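TRNA-splicing ligase RtcB (PDB 2EPG) probably ligates RNA, joining ends with a 2',3'-cyclic phosphate or 3'-phosphate to 5'-hydroxyl ends in a GTP- and manganese-dependent reaction. Local coordinates at residues V243-G248 with A306-I311; F314-F319 with L331-D336. All blocks are in the same frame, centred on the assembly; numbering follows the deposited sequence.

Interaction 1 of 2, residues V243-G248 with A306-I311; sequences VLIHTG and ANRQLI
Ile-245 and Thr-247, at the C-terminal end of strand 240-247, pack against Arg-308 and Ile-311 of helix 288-321. The helix runs roughly antiparallel to the strand: the axes of 243-247 and 306-311 approach to 9.2 Å with 144° between their directions. The tight part combines an apolar patch with one well-formed polar bond. Ile-245 and Ile-311 pass alongside each other in opposite senses, with Ile-245 CD1 3.9 Å from Ile-311 CG2. The methyl CG2 of Thr-247 sits beside them, 3.7 Å from CD1 of Ile-311, and it also lies 3.7 Å from CG of Arg-308. Thr-247 can offer this methyl because its OG1 stands anti to the backbone N and is bonded to the carbonyl of Leu-210. Arg-308 slides past the threonine and bends at its third torsion (chi3 -71°), which helps turn the guanidinium edge to Thr-247 O. NH2 donates to Thr-247 O at 2.9 Å, with the acceptor in the guanidinium plane, the donor in the carbonyl plane and an N-H...O angle of 143°. The same NH2 also reaches Asn-108 O, while NH1 forms a salt bridge with Asp-336; the buried charge is thus held at several points. The grip is looser where the strand gives way to loop. There ND2 of Asn-307 makes a weak bond to Gly-248 O, 3.4 Å long, and the amide is anchored chiefly by Gly-208 and Thr-209. The partly exposed His-246 points away from the helix, on the other face of the strand, where it is predicted to bind the second manganese. With the helix behind it and the histidine in front, the strand is consistent with a helix-backed predicted RtcB manganese site.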
ATOM      1  N   VAL A 243     -15.561   5.188   1.623  1.00 26.11           N
ATOM      2  CA  VAL A 243     -15.326   4.524   0.360  1.00 27.34           C
ATOM      3  C   VAL A 243     -13.838   4.158   0.310  1.00 26.72           C
ATOM      4  O   VAL A 243     -12.975   5.026   0.413  1.00 25.27           O
ATOM      5  CB  VAL A 243     -15.695   5.446  -0.823  1.00 29.09           C
ATOM      6  CG1 VAL A 243     -15.480   4.703  -2.153  1.00 27.95           C
ATOM      7  CG2 VAL A 243     -17.155   5.917  -0.681  1.00 26.10           C
ATOM      8  N   LEU A 244     -13.550   2.870   0.156  1.00 25.91           N
ATOM      9  CA  LEU A 244     -12.174   2.402   0.103  1.00 28.05           C
ATOM     10  C   LEU A 244     -11.831   1.962  -1.319  1.00 27.78           C
ATOM     11  O   LEU A 244     -12.511   1.115  -1.893  1.00 27.16           O
ATOM     12  CB  LEU A 244     -11.967   1.251   1.102  1.00 24.99           C
ATOM     13  CG  LEU A 244     -10.528   0.756   1.321  1.00 28.01           C
ATOM     14  CD1 LEU A 244     -10.360   0.179   2.750  1.00 24.12           C
ATOM     15  CD2 LEU A 244     -10.192  -0.291   0.272  1.00 27.03           C
ATOM     16  N   ILE A 245     -10.772   2.556  -1.868  1.00 27.62           N
ATOM     17  CA  ILE A 245     -10.298   2.274  -3.230  1.00 28.07           C
ATOM     18  C   ILE A 245      -8.978   1.496  -3.153  1.00 28.40           C
ATOM     19  O   ILE A 245      -7.997   1.966  -2.577  1.00 27.57           O
ATOM     20  CB  ILE A 245     -10.048   3.591  -3.999  1.00 28.36           C
ATOM     21  CG1 ILE A 245     -11.342   4.408  -4.064  1.00 27.34           C
ATOM     22  CG2 ILE A 245      -9.523   3.288  -5.398  1.00 30.19           C
ATOM     23  CD1 ILE A 245     -11.123   5.902  -4.421  1.00 25.66           C
ATOM     24  N   HIS A 246      -8.972   0.309  -3.746  1.00 28.95           N
ATOM     25  CA  HIS A 246      -7.817  -0.576  -3.739  1.00 28.93           C
ATOM     26  C   HIS A 246      -7.394  -0.856  -5.167  1.00 30.43           C
ATOM     27  O   HIS A 246      -8.103  -1.556  -5.903  1.00 29.26           O
ATOM     28  CB  HIS A 246      -8.186  -1.896  -3.066  1.00 31.27           C
ATOM     29  CG  HIS A 246      -7.006  -2.748  -2.710  1.00 38.20           C
ATOM     30  ND1 HIS A 246      -5.893  -2.857  -3.515  1.00 42.04           N
ATOM     31  CD2 HIS A 246      -6.775  -3.545  -1.641  1.00 38.32           C
ATOM     32  CE1 HIS A 246      -5.026  -3.683  -2.956  1.00 41.55           C
ATOM     33  NE2 HIS A 246      -5.537  -4.113  -1.817  1.00 39.78           N
ATOM     34  N   THR A 247      -6.253  -0.296  -5.560  1.00 29.05           N
ATOM     35  CA  THR A 247      -5.715  -0.494  -6.890  1.00 30.84           C
ATOM     36  C   THR A 247      -4.302   0.097  -6.983  1.00 31.47           C
ATOM     37  O   THR A 247      -3.844   0.801  -6.058  1.00 31.05           O
ATOM     38  CB  THR A 247      -6.625   0.125  -7.977  1.00 31.73           C
ATOM     39  OG1 THR A 247      -6.121  -0.239  -9.266  1.00 34.17           O
ATOM     40  CG2 THR A 247      -6.665   1.654  -7.856  1.00 31.21           C
ATOM     41  N   GLY A 248      -3.615  -0.192  -8.090  1.00 30.04           N
ATOM     42  CA  GLY A 248      -2.249   0.274  -8.249  1.00 28.29           C
ATOM     43  C   GLY A 248      -1.841   0.906  -9.565  1.00 28.75           C
ATOM     44  O   GLY A 248      -2.587   1.704 -10.142  1.00 26.43           O
ATOM     45  N   ALA A 306      -2.040   8.750  -9.167  1.00 24.95           N
ATOM     46  CA  ALA A 306      -2.968   9.472 -10.045  1.00 21.95           C
ATOM     47  C   ALA A 306      -4.193   8.653 -10.349  1.00 22.92           C
ATOM     48  O   ALA A 306      -5.305   9.174 -10.441  1.00 22.80           O
ATOM     49  CB  ALA A 306      -2.270   9.857 -11.342  1.00 22.87           C
ATOM     50  N   ASN A 307      -3.985   7.359 -10.522  1.00 25.16           N
ATOM     51  CA  ASN A 307      -5.082   6.455 -10.811  1.00 25.25           C
ATOM     52  C   ASN A 307      -6.115   6.470  -9.677  1.00 26.63           C
ATOM     53  O   ASN A 307      -7.327   6.495  -9.926  1.00 26.01           O
ATOM     54  CB  ASN A 307      -4.545   5.033 -11.010  1.00 25.79           C
ATOM     55  CG  ASN A 307      -5.625   4.076 -11.455  1.00 27.89           C
ATOM     56  OD1 ASN A 307      -6.424   4.406 -12.325  1.00 31.52           O
ATOM     57  ND2 ASN A 307      -5.652   2.882 -10.872  1.00 29.70           N
ATOM     58  N   ARG A 308      -5.641   6.429  -8.431  1.00 25.64           N
ATOM     59  CA  ARG A 308      -6.559   6.440  -7.301  1.00 25.99           C
ATOM     60  C   ARG A 308      -7.217   7.819  -7.198  1.00 25.48           C
ATOM     61  O   ARG A 308      -8.397   7.930  -6.863  1.00 25.76           O
ATOM     62  CB  ARG A 308      -5.822   6.077  -6.003  1.00 25.52           C
ATOM     63  CG  ARG A 308      -5.389   4.601  -5.948  1.00 25.35           C
ATOM     64  CD  ARG A 308      -5.038   4.131  -4.529  1.00 24.34           C
ATOM     65  NE  ARG A 308      -3.797   4.699  -3.999  1.00 25.26           N
ATOM     66  CZ  ARG A 308      -2.593   4.148  -4.129  1.00 24.13           C
ATOM     67  NH1 ARG A 308      -1.540   4.745  -3.602  1.00 25.06           N
ATOM     68  NH2 ARG A 308      -2.435   3.004  -4.787  1.00 26.35           N
ATOM     69  N   GLN A 309      -6.456   8.869  -7.491  1.00 24.22           N
ATOM     70  CA  GLN A 309      -7.002  10.208  -7.441  1.00 24.68           C
ATOM     71  C   GLN A 309      -8.146  10.321  -8.452  1.00 26.17           C
ATOM     72  O   GLN A 309      -9.203  10.868  -8.128  1.00 27.61           O
ATOM     73  CB  GLN A 309      -5.917  11.245  -7.761  1.00 22.01           C
ATOM     74  CG  GLN A 309      -6.431  12.687  -7.826  1.00 24.49           C
ATOM     75  CD  GLN A 309      -6.989  13.193  -6.482  1.00 26.26           C
ATOM     76  OE1 GLN A 309      -6.379  12.996  -5.428  1.00 24.98           O
ATOM     77  NE2 GLN A 309      -8.132  13.859  -6.526  1.00 23.18           N
ATOM     78  N   LEU A 310      -7.951   9.777  -9.657  1.00 26.52           N
ATOM     79  CA  LEU A 310      -8.978   9.850 -10.701  1.00 26.55           C
ATOM     80  C   LEU A 310     -10.215   9.089 -10.284  1.00 26.14           C
ATOM     81  O   LEU A 310     -11.332   9.557 -10.454  1.00 28.45           O
ATOM     82  CB  LEU A 310      -8.476   9.265 -12.038  1.00 28.26           C
ATOM     83  CG  LEU A 310      -8.683  10.090 -13.324  1.00 31.01           C
ATOM     84  CD1 LEU A 310      -8.594   9.177 -14.559  1.00 26.14           C
ATOM     85  CD2 LEU A 310     -10.022  10.816 -13.299  1.00 29.29           C
ATOM     86  N   ILE A 311     -10.016   7.896  -9.744  1.00 27.20           N
ATOM     87  CA  ILE A 311     -11.144   7.088  -9.306  1.00 26.42           C
ATOM     88  C   ILE A 311     -11.931   7.830  -8.230  1.00 27.45           C
ATOM     89  O   ILE A 311     -13.160   7.821  -8.233  1.00 29.15           O
ATOM     90  CB  ILE A 311     -10.664   5.719  -8.780  1.00 25.22           C
ATOM     91  CG1 ILE A 311     -10.054   4.916  -9.942  1.00 27.17           C
ATOM     92  CG2 ILE A 311     -11.842   4.935  -8.172  1.00 23.30           C
ATOM     93  CD1 ILE A 311      -9.362   3.629  -9.533  1.00 27.20           C
TER

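Interaction 2 of 2, residues F314-F319 with L331-D336; sequences FVREAF and LRVLYD
Helix-on-sheet packing at the start of a strand brings Arg-316 and Phe-319, near the C-terminal end of helix 288-321, onto Leu-331, which leads into strand 332-347. Arg-316 meets the backbone side-on: NE and NH1 both donate to Leu-331 O, at 3.0 Å and 2.8 Å respectively. The acceptor lies close to the guanidinium plane, whereas the two donors are tilted some 16-17° from the carbonyl plane. The chain is extended from CG to NE, which carries the group from the helix across to that carbonyl; on the way CG passes 4.1 Å from Leu-331 CB, the two side chains running in opposite senses. Two donors on one oxygen fix the rotation of the guanidinium, whose NH2 is further tied to Asp-177 by a salt bridge and whose charge has a cation-pi partner in Tyr-174. An alanine in place of Arg-316 is likely to leave the Leu-331 carbonyl without these two donors and Asp-177 without this charge partner. The apolar half centres on CD1 of Leu-331, which comes over one face of the Phe-319 ring as a CH-pi contact, 3.6 Å from the centroid and 15° off the ring normal. The leucine side chain runs nearly perpendicular to that of the phenylalanine. CG1 of Val-315 closes in more loosely on the same methyl at 4.3 Å. Leu-331 also rests on Leu-114 and Ser-116 of the paired strand 110-119 and Val-243 of strand 240-247 beyond it, so it is wedged between helix and sheet. Farther along, strand 332-347 carries a classic beta bulge, Leu-334 and Tyr-335 lying opposite the single residue Leu-113. The pattern is that of a helix layered over a beta-sheet, its C-terminal part joined to the next strand through the short helix 326-329, within the alpha-beta fold of RtcB.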
ATOM      1  N   PHE A 314     -14.241  10.261  -9.779  1.00 26.70           N
ATOM      2  CA  PHE A 314     -15.418   9.587 -10.311  1.00 28.91           C
ATOM      3  C   PHE A 314     -16.356   9.137  -9.198  1.00 28.45           C
ATOM      4  O   PHE A 314     -17.559   9.082  -9.393  1.00 28.35           O
ATOM      5  CB  PHE A 314     -15.038   8.339 -11.144  1.00 30.06           C
ATOM      6  CG  PHE A 314     -14.164   8.628 -12.337  1.00 31.03           C
ATOM      7  CD1 PHE A 314     -14.203   9.870 -12.977  1.00 31.75           C
ATOM      8  CD2 PHE A 314     -13.322   7.639 -12.847  1.00 31.82           C
ATOM      9  CE1 PHE A 314     -13.414  10.123 -14.112  1.00 31.22           C
ATOM     10  CE2 PHE A 314     -12.532   7.873 -13.981  1.00 32.05           C
ATOM     11  CZ  PHE A 314     -12.578   9.124 -14.615  1.00 33.25           C
ATOM     12  N   VAL A 315     -15.808   8.782  -8.037  1.00 28.83           N
ATOM     13  CA  VAL A 315     -16.651   8.344  -6.943  1.00 27.25           C
ATOM     14  C   VAL A 315     -17.510   9.530  -6.520  1.00 28.95           C
ATOM     15  O   VAL A 315     -18.719   9.393  -6.320  1.00 28.79           O
ATOM     16  CB  VAL A 315     -15.820   7.829  -5.747  1.00 29.20           C
ATOM     17  CG1 VAL A 315     -16.692   7.737  -4.489  1.00 25.08           C
ATOM     18  CG2 VAL A 315     -15.239   6.450  -6.080  1.00 29.08           C
ATOM     19  N   ARG A 316     -16.892  10.697  -6.393  1.00 28.90           N
ATOM     20  CA  ARG A 316     -17.653  11.872  -6.029  1.00 30.51           C
ATOM     21  C   ARG A 316     -18.752  12.088  -7.073  1.00 31.52           C
ATOM     22  O   ARG A 316     -19.887  12.384  -6.710  1.00 31.35           O
ATOM     23  CB  ARG A 316     -16.733  13.093  -5.937  1.00 30.16           C
ATOM     24  CG  ARG A 316     -15.829  13.052  -4.703  1.00 31.10           C
ATOM     25  CD  ARG A 316     -14.695  14.056  -4.750  1.00 32.14           C
ATOM     26  NE  ARG A 316     -13.928  14.048  -3.499  1.00 29.96           N
ATOM     27  CZ  ARG A 316     -12.659  14.414  -3.412  1.00 29.10           C
ATOM     28  NH1 ARG A 316     -12.030  14.381  -2.242  1.00 29.39           N
ATOM     29  NH2 ARG A 316     -12.009  14.805  -4.505  1.00 28.90           N
ATOM     30  N   GLU A 317     -18.428  11.905  -8.358  1.00 31.56           N
ATOM     31  CA  GLU A 317     -19.417  12.096  -9.423  1.00 32.74           C
ATOM     32  C   GLU A 317     -20.574  11.115  -9.294  1.00 32.82           C
ATOM     33  O   GLU A 317     -21.715  11.441  -9.609  1.00 32.41           O
ATOM     34  CB  GLU A 317     -18.780  11.947 -10.806  1.00 34.06           C
ATOM     35  CG  GLU A 317     -17.688  12.971 -11.099  1.00 41.20           C
ATOM     36  CD  GLU A 317     -17.141  12.860 -12.521  1.00 43.75           C
ATOM     37  OE1 GLU A 317     -17.056  11.719 -13.035  1.00 44.98           O
ATOM     38  OE2 GLU A 317     -16.785  13.909 -13.107  1.00 44.40           O
ATOM     39  N   ALA A 318     -20.286   9.913  -8.824  1.00 32.10           N
ATOM     40  CA  ALA A 318     -21.339   8.932  -8.657  1.00 33.13           C
ATOM     41  C   ALA A 318     -22.278   9.317  -7.510  1.00 34.82           C
ATOM     42  O   ALA A 318     -23.490   9.169  -7.632  1.00 34.25           O
ATOM     43  CB  ALA A 318     -20.741   7.554  -8.417  1.00 32.65           C
ATOM     44  N   PHE A 319     -21.740   9.823  -6.402  1.00 35.11           N
ATOM     45  CA  PHE A 319     -22.611  10.194  -5.285  1.00 35.13           C
ATOM     46  C   PHE A 319     -23.534  11.323  -5.719  1.00 35.78           C
ATOM     47  O   PHE A 319     -24.739  11.289  -5.471  1.00 35.88           O
ATOM     48  CB  PHE A 319     -21.794  10.632  -4.062  1.00 33.99           C
ATOM     49  CG  PHE A 319     -21.348   9.488  -3.180  1.00 33.06           C
ATOM     50  CD1 PHE A 319     -21.865   9.342  -1.897  1.00 34.01           C
ATOM     51  CD2 PHE A 319     -20.405   8.565  -3.626  1.00 33.09           C
ATOM     52  CE1 PHE A 319     -21.448   8.288  -1.057  1.00 31.97           C
ATOM     53  CE2 PHE A 319     -19.985   7.511  -2.800  1.00 33.82           C
ATOM     54  CZ  PHE A 319     -20.508   7.375  -1.516  1.00 32.90           C
ATOM     55  N   LEU A 331     -17.242  14.106   0.619  1.00 30.20           N
ATOM     56  CA  LEU A 331     -16.238  13.050   0.491  1.00 31.62           C
ATOM     57  C   LEU A 331     -14.794  13.568   0.466  1.00 31.36           C
ATOM     58  O   LEU A 331     -14.294  14.020  -0.561  1.00 32.20           O
ATOM     59  CB  LEU A 331     -16.516  12.226  -0.769  1.00 30.07           C
ATOM     60  CG  LEU A 331     -17.631  11.186  -0.604  1.00 29.29           C
ATOM     61  CD1 LEU A 331     -18.244  10.828  -1.961  1.00 27.52           C
ATOM     62  CD2 LEU A 331     -17.047   9.949   0.085  1.00 25.97           C
ATOM     63  N   ARG A 332     -14.121  13.500   1.605  1.00 31.24           N
ATOM     64  CA  ARG A 332     -12.752  13.982   1.670  1.00 31.87           C
ATOM     65  C   ARG A 332     -11.796  12.818   1.752  1.00 29.03           C
ATOM     66  O   ARG A 332     -12.183  11.729   2.175  1.00 27.63           O
ATOM     67  CB  ARG A 332     -12.547  14.869   2.901  1.00 37.13           C
ATOM     68  CG  ARG A 332     -13.516  16.035   3.017  1.00 44.60           C
ATOM     69  CD  ARG A 332     -13.181  16.857   4.248  1.00 50.96           C
ATOM     70  NE  ARG A 332     -14.262  17.755   4.643  1.00 56.58           N
ATOM     71  CZ  ARG A 332     -14.247  18.473   5.765  1.00 59.93           C
ATOM     72  NH1 ARG A 332     -15.270  19.269   6.065  1.00 59.32           N
ATOM     73  NH2 ARG A 332     -13.200  18.389   6.589  1.00 60.46           N
ATOM     74  N   VAL A 333     -10.549  13.053   1.345  1.00 26.29           N
ATOM     75  CA  VAL A 333      -9.532  12.025   1.427  1.00 24.87           C
ATOM     76  C   VAL A 333      -9.067  11.970   2.892  1.00 26.83           C
ATOM     77  O   VAL A 333      -8.528  12.949   3.415  1.00 26.08           O
ATOM     78  CB  VAL A 333      -8.323  12.363   0.528  1.00 24.69           C
ATOM     79  CG1 VAL A 333      -7.229  11.323   0.714  1.00 23.57           C
ATOM     80  CG2 VAL A 333      -8.775  12.421  -0.964  1.00 20.91           C
ATOM     81  N   LEU A 334      -9.318  10.849   3.563  1.00 24.09           N
ATOM     82  CA  LEU A 334      -8.870  10.684   4.939  1.00 22.98           C
ATOM     83  C   LEU A 334      -7.371  10.423   4.805  1.00 23.62           C
ATOM     84  O   LEU A 334      -6.546  11.111   5.416  1.00 24.84           O
ATOM     85  CB  LEU A 334      -9.599   9.505   5.588  1.00 21.56           C
ATOM     86  CG  LEU A 334      -9.366   9.321   7.091  1.00 21.88           C
ATOM     87  CD1 LEU A 334     -10.556   8.594   7.695  1.00 21.15           C
ATOM     88  CD2 LEU A 334      -8.055   8.560   7.328  1.00 20.19           C
ATOM     89  N   TYR A 335      -7.019   9.431   3.993  1.00 22.58           N
ATOM     90  CA  TYR A 335      -5.606   9.155   3.704  1.00 23.05           C
ATOM     91  C   TYR A 335      -5.486   8.275   2.458  1.00 23.14           C
ATOM     92  O   TYR A 335      -6.471   7.709   1.985  1.00 24.06           O
ATOM     93  CB  TYR A 335      -4.896   8.461   4.883  1.00 18.49           C
ATOM     94  CG  TYR A 335      -3.417   8.752   4.891  1.00 19.04           C
ATOM     95  CD1 TYR A 335      -2.954  10.066   4.941  1.00 17.42           C
ATOM     96  CD2 TYR A 335      -2.475   7.732   4.833  1.00 19.44           C
ATOM     97  CE1 TYR A 335      -1.586  10.347   4.927  1.00 18.64           C
ATOM     98  CE2 TYR A 335      -1.116   8.015   4.830  1.00 20.92           C
ATOM     99  CZ  TYR A 335      -0.685   9.326   4.875  1.00 18.17           C
ATOM    100  OH  TYR A 335       0.662   9.614   4.867  1.00 20.15           O
ATOM    101  N   ASP A 336      -4.272   8.166   1.936  1.00 24.21           N
ATOM    102  CA  ASP A 336      -3.991   7.335   0.772  1.00 24.65           C
ATOM    103  C   ASP A 336      -2.530   6.894   0.910  1.00 24.44           C
ATOM    104  O   ASP A 336      -1.636   7.733   1.040  1.00 24.84           O
ATOM    105  CB  ASP A 336      -4.233   8.153  -0.513  1.00 24.31           C
ATOM    106  CG  ASP A 336      -3.853   7.396  -1.794  1.00 25.37           C
ATOM    107  OD1 ASP A 336      -4.648   7.433  -2.757  1.00 22.92           O
ATOM    108  OD2 ASP A 336      -2.759   6.789  -1.854  1.00 23.47           O
TER

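Both contacts use helix 288-321, which meets strand 240-247 in interaction 1 and the start of strand 332-347 in interaction 2. Both strands pair antiparallel with strand 110-119, so one helix packs across neighbouring parts of the same sheet. The contacts follow each other along the chain, and their centres lie about 9 Å apart. Val-243, on the strand of interaction 1 but apart from its contact with 306-311, packs into interaction 2: its CG2 lies 3.8 Å from Phe-319 CZ. Interaction 1 is nearer the chain centre and the predicted manganese ligands, while interaction 2 lies farther out. Together they set one helix against both strands that flank strand 110-119, one of which bears His-246.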